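Local coordinates for uncharacterized protein (Danio rerio, PDB 5HBA), which forms the globular head of the complement C1q A chain and probably recognises targets that set off the classical complement pathway, at residues L64-T69 and V104-F109. Residues are numbered along the deposited sequence; the frame is centred on the assembly and turned at random.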
ATOM      1  N   LEU A  64       1.940   1.110  14.235  1.00 23.58           N
ATOM      2  CA  LEU A  64       2.339  -0.255  13.933  1.00 20.53           C
ATOM      3  C   LEU A  64       3.765  -0.300  13.414  1.00 25.29           C
ATOM      4  O   LEU A  64       4.217   0.602  12.683  1.00 22.41           O
ATOM      5  CB  LEU A  64       1.383  -0.884  12.915  1.00 25.11           C
ATOM      6  CG  LEU A  64       0.006  -1.299  13.445  1.00 25.73           C
ATOM      7  CD1 LEU A  64      -0.993  -1.279  12.331  1.00 26.32           C
ATOM      8  CD2 LEU A  64       0.052  -2.715  14.044  1.00 23.82           C
ATOM      9  N   ARG A  65       4.490  -1.343  13.808  1.00 22.15           N
ATOM     10  CA  ARG A  65       5.822  -1.568  13.273  1.00 21.86           C
ATOM     11  C   ARG A  65       5.787  -2.768  12.353  1.00 24.40           C
ATOM     12  O   ARG A  65       5.123  -3.763  12.651  1.00 23.67           O
ATOM     13  CB  ARG A  65       6.822  -1.839  14.402  1.00 25.10           C
ATOM     14  CG  ARG A  65       7.207  -0.627  15.198  1.00 26.89           C
ATOM     15  CD  ARG A  65       8.455  -0.890  16.057  1.00 31.46           C
ATOM     16  NE  ARG A  65       8.803   0.309  16.820  1.00 30.95           N
ATOM     17  CZ  ARG A  65       8.441   0.516  18.083  1.00 30.26           C
ATOM     18  NH1 ARG A  65       7.747  -0.405  18.734  1.00 27.25           N
ATOM     19  NH2 ARG A  65       8.784   1.639  18.698  1.00 31.50           N
ATOM     20  N   LEU A  66       6.486  -2.678  11.227  1.00 20.38           N
ATOM     21  CA  LEU A  66       6.772  -3.881  10.445  1.00 21.66           C
ATOM     22  C   LEU A  66       8.140  -4.375  10.896  1.00 24.92           C
ATOM     23  O   LEU A  66       9.117  -3.614  10.870  1.00 24.22           O
ATOM     24  CB  LEU A  66       6.788  -3.571   8.945  1.00 19.22           C
ATOM     25  CG  LEU A  66       7.186  -4.708   8.003  1.00 23.57           C
ATOM     26  CD1 LEU A  66       6.056  -5.774   7.914  1.00 23.91           C
ATOM     27  CD2 LEU A  66       7.501  -4.129   6.635  1.00 24.93           C
ATOM     28  N   LYS A  67       8.219  -5.633  11.318  1.00 23.78           N
ATOM     29  CA  LYS A  67       9.451  -6.157  11.908  1.00 25.61           C
ATOM     30  C   LYS A  67       9.904  -7.457  11.241  1.00 28.81           C
ATOM     31  O   LYS A  67       9.096  -8.158  10.631  1.00 24.70           O
ATOM     32  CB  LYS A  67       9.269  -6.386  13.422  1.00 27.07           C
ATOM     33  CG  LYS A  67       9.129  -5.103  14.261  1.00 29.78           C
ATOM     34  CD  LYS A  67       9.140  -5.395  15.769  1.00 34.37           C
ATOM     35  CE  LYS A  67      10.560  -5.449  16.356  1.00 35.64           C
ATOM     36  NZ  LYS A  67      11.200  -4.088  16.401  1.00 45.50           N
ATOM     37  N   SER A  68      11.198  -7.773  11.352  1.00 25.20           N
ATOM     38  CA  SER A  68      11.726  -9.061  10.876  1.00 25.72           C
ATOM     39  C   SER A  68      12.837  -9.588  11.789  1.00 29.32           C
ATOM     40  O   SER A  68      13.471  -8.814  12.513  1.00 28.25           O
ATOM     41  CB  SER A  68      12.314  -8.925   9.469  1.00 28.97           C
ATOM     42  OG  SER A  68      13.562  -8.243   9.518  1.00 34.43           O
ATOM     43  N   THR A  69      13.088 -10.898  11.739  1.00 30.04           N
ATOM     44  CA  THR A  69      14.257 -11.459  12.416  1.00 34.35           C
ATOM     45  C   THR A  69      15.405 -11.667  11.440  1.00 33.89           C
ATOM     46  O   THR A  69      16.346 -12.400  11.738  1.00 32.25           O
ATOM     47  CB  THR A  69      13.966 -12.813  13.091  1.00 31.10           C
ATOM     48  OG1 THR A  69      13.383 -13.714  12.140  1.00 31.63           O
ATOM     49  CG2 THR A  69      13.026 -12.638  14.276  1.00 32.67           C
ATOM     50  N   VAL A 104       8.645 -12.468   9.587  1.00 26.88           N
ATOM     51  CA  VAL A 104       8.180 -11.093   9.363  1.00 23.42           C
ATOM     52  C   VAL A 104       6.795 -10.943   9.974  1.00 29.36           C
ATOM     53  O   VAL A 104       5.958 -11.856   9.881  1.00 24.38           O
ATOM     54  CB  VAL A 104       8.153 -10.722   7.863  1.00 25.67           C
ATOM     55  CG1 VAL A 104       7.696  -9.271   7.669  1.00 23.33           C
ATOM     56  CG2 VAL A 104       9.539 -10.912   7.239  1.00 25.23           C
ATOM     57  N   TRP A 105       6.554  -9.807  10.623  1.00 25.33           N
ATOM     58  CA  TRP A 105       5.263  -9.606  11.262  1.00 24.29           C
ATOM     59  C   TRP A 105       4.967  -8.127  11.454  1.00 23.99           C
ATOM     60  O   TRP A 105       5.820  -7.272  11.188  1.00 25.94           O
ATOM     61  CB  TRP A 105       5.203 -10.361  12.597  1.00 23.96           C
ATOM     62  CG  TRP A 105       6.069  -9.792  13.719  1.00 24.32           C
ATOM     63  CD1 TRP A 105       5.640  -9.000  14.746  1.00 25.78           C
ATOM     64  CD2 TRP A 105       7.476 -10.012  13.949  1.00 23.11           C
ATOM     65  NE1 TRP A 105       6.688  -8.697  15.587  1.00 27.74           N
ATOM     66  CE2 TRP A 105       7.832  -9.310  15.121  1.00 25.61           C
ATOM     67  CE3 TRP A 105       8.478 -10.729  13.277  1.00 24.76           C
ATOM     68  CZ2 TRP A 105       9.127  -9.293  15.639  1.00 28.19           C
ATOM     69  CZ3 TRP A 105       9.775 -10.711  13.788  1.00 29.04           C
ATOM     70  CH2 TRP A 105      10.084 -10.003  14.961  1.00 29.27           C
ATOM     71  N   ILE A 106       3.800  -7.849  11.979  1.00 21.02           N
ATOM     72  CA  ILE A 106       3.429  -6.568  12.479  1.00 23.52           C
ATOM     73  C   ILE A 106       3.032  -6.644  13.911  1.00 21.35           C
ATOM     74  O   ILE A 106       2.562  -7.595  14.403  1.00 25.34           O
ATOM     75  CB  ILE A 106       2.335  -5.897  11.653  1.00 21.87           C
ATOM     76  CG1 ILE A 106       1.039  -6.722  11.652  1.00 18.33           C
ATOM     77  CG2 ILE A 106       2.832  -5.671  10.257  1.00 20.91           C
ATOM     78  CD1 ILE A 106      -0.109  -6.140  10.870  1.00 21.26           C
ATOM     79  N   GLU A 107       3.194  -5.530  14.531  1.00 20.10           N
ATOM     80  CA  GLU A 107       3.232  -5.266  15.960  1.00 24.23           C
ATOM     81  C   GLU A 107       2.738  -3.845  16.255  1.00 22.05           C
ATOM     82  O   GLU A 107       3.191  -2.867  15.634  1.00 25.35           O
ATOM     83  CB  GLU A 107       4.647  -5.556  16.498  1.00 27.21           C
ATOM     84  CG  GLU A 107       4.860  -5.406  17.967  1.00 32.40           C
ATOM     85  CD  GLU A 107       6.289  -5.770  18.368  1.00 33.75           C
ATOM     86  OE1 GLU A 107       7.103  -6.099  17.471  1.00 35.68           O
ATOM     87  OE2 GLU A 107       6.601  -5.716  19.573  1.00 40.50           O
ATOM     88  N   PRO A 108       1.707  -3.752  17.062  1.00 22.77           N
ATOM     89  CA  PRO A 108       1.263  -2.431  17.505  1.00 22.11           C
ATOM     90  C   PRO A 108       2.129  -1.927  18.652  1.00 22.73           C
ATOM     91  O   PRO A 108       2.711  -2.738  19.388  1.00 22.88           O
ATOM     92  CB  PRO A 108      -0.166  -2.681  18.015  1.00 23.04           C
ATOM     93  CG  PRO A 108      -0.488  -4.130  17.678  1.00 22.88           C
ATOM     94  CD  PRO A 108       0.830  -4.829  17.563  1.00 23.03           C
ATOM     95  N   PHE A 109       2.223  -0.607  18.785  1.00 23.20           N
ATOM     96  CA  PHE A 109       2.834   0.022  19.956  1.00 28.70           C
ATOM     97  C   PHE A 109       2.102   1.320  20.309  1.00 27.14           C
ATOM     98  O   PHE A 109       1.308   1.827  19.513  1.00 26.41           O
ATOM     99  CB  PHE A 109       4.342   0.239  19.768  1.00 26.75           C
ATOM    100  CG  PHE A 109       4.714   1.234  18.692  1.00 27.52           C
ATOM    101  CD1 PHE A 109       4.697   0.875  17.349  1.00 25.87           C
ATOM    102  CD2 PHE A 109       5.157   2.515  19.035  1.00 29.32           C
ATOM    103  CE1 PHE A 109       5.068   1.790  16.362  1.00 26.28           C
ATOM    104  CE2 PHE A 109       5.547   3.435  18.053  1.00 26.34           C
ATOM    105  CZ  PHE A 109       5.498   3.075  16.717  1.00 27.50           C
TER
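Glu-107 O is held by one nearly straight hydrogen bond, from Arg-65 N at 2.7 Å, supplemented by a weak CA-H...O contact from Leu-64 CA. The pattern recurs at Trp-105 O, which takes Lys-67 N at 2.9 Å and a longer approach from Leu-66 CA. Trp-105 N returns a bond to Lys-67 O; that from Glu-107 N to Arg-65 O is longer and more bent. These antiparallel strands exemplify a division of labour between two faces. Beside the hydrogen-bonded pairs Arg-65/Glu-107 and Lys-67/Trp-105, two aromatic rings are each covered on one face by a side chain of 64-69. Arg-65 CZ lies 3.7 Å from the Phe-109 ring centroid, a stacked cation-pi pair with planes 16° apart; the chain runs extended from CG to NE, then turns (chi4 97°) to lay the guanidinium flat. Lys-67 CB makes a CH-pi contact over the six-membered ring of Trp-105, while Thr-69 CG2 sits at that ring's edge. On the other face, Leu-66 CD1 touches Val-104 CG1 (3.9 Å) and Ile-106 CG2, and Leu-64 CD2 packs on Pro-108 CG. This apolar face meets strands 48-59 and 87-98 of the opposing sheet in the C1q jelly-roll sandwich; strands 75-80 and 41-43 flank the pair.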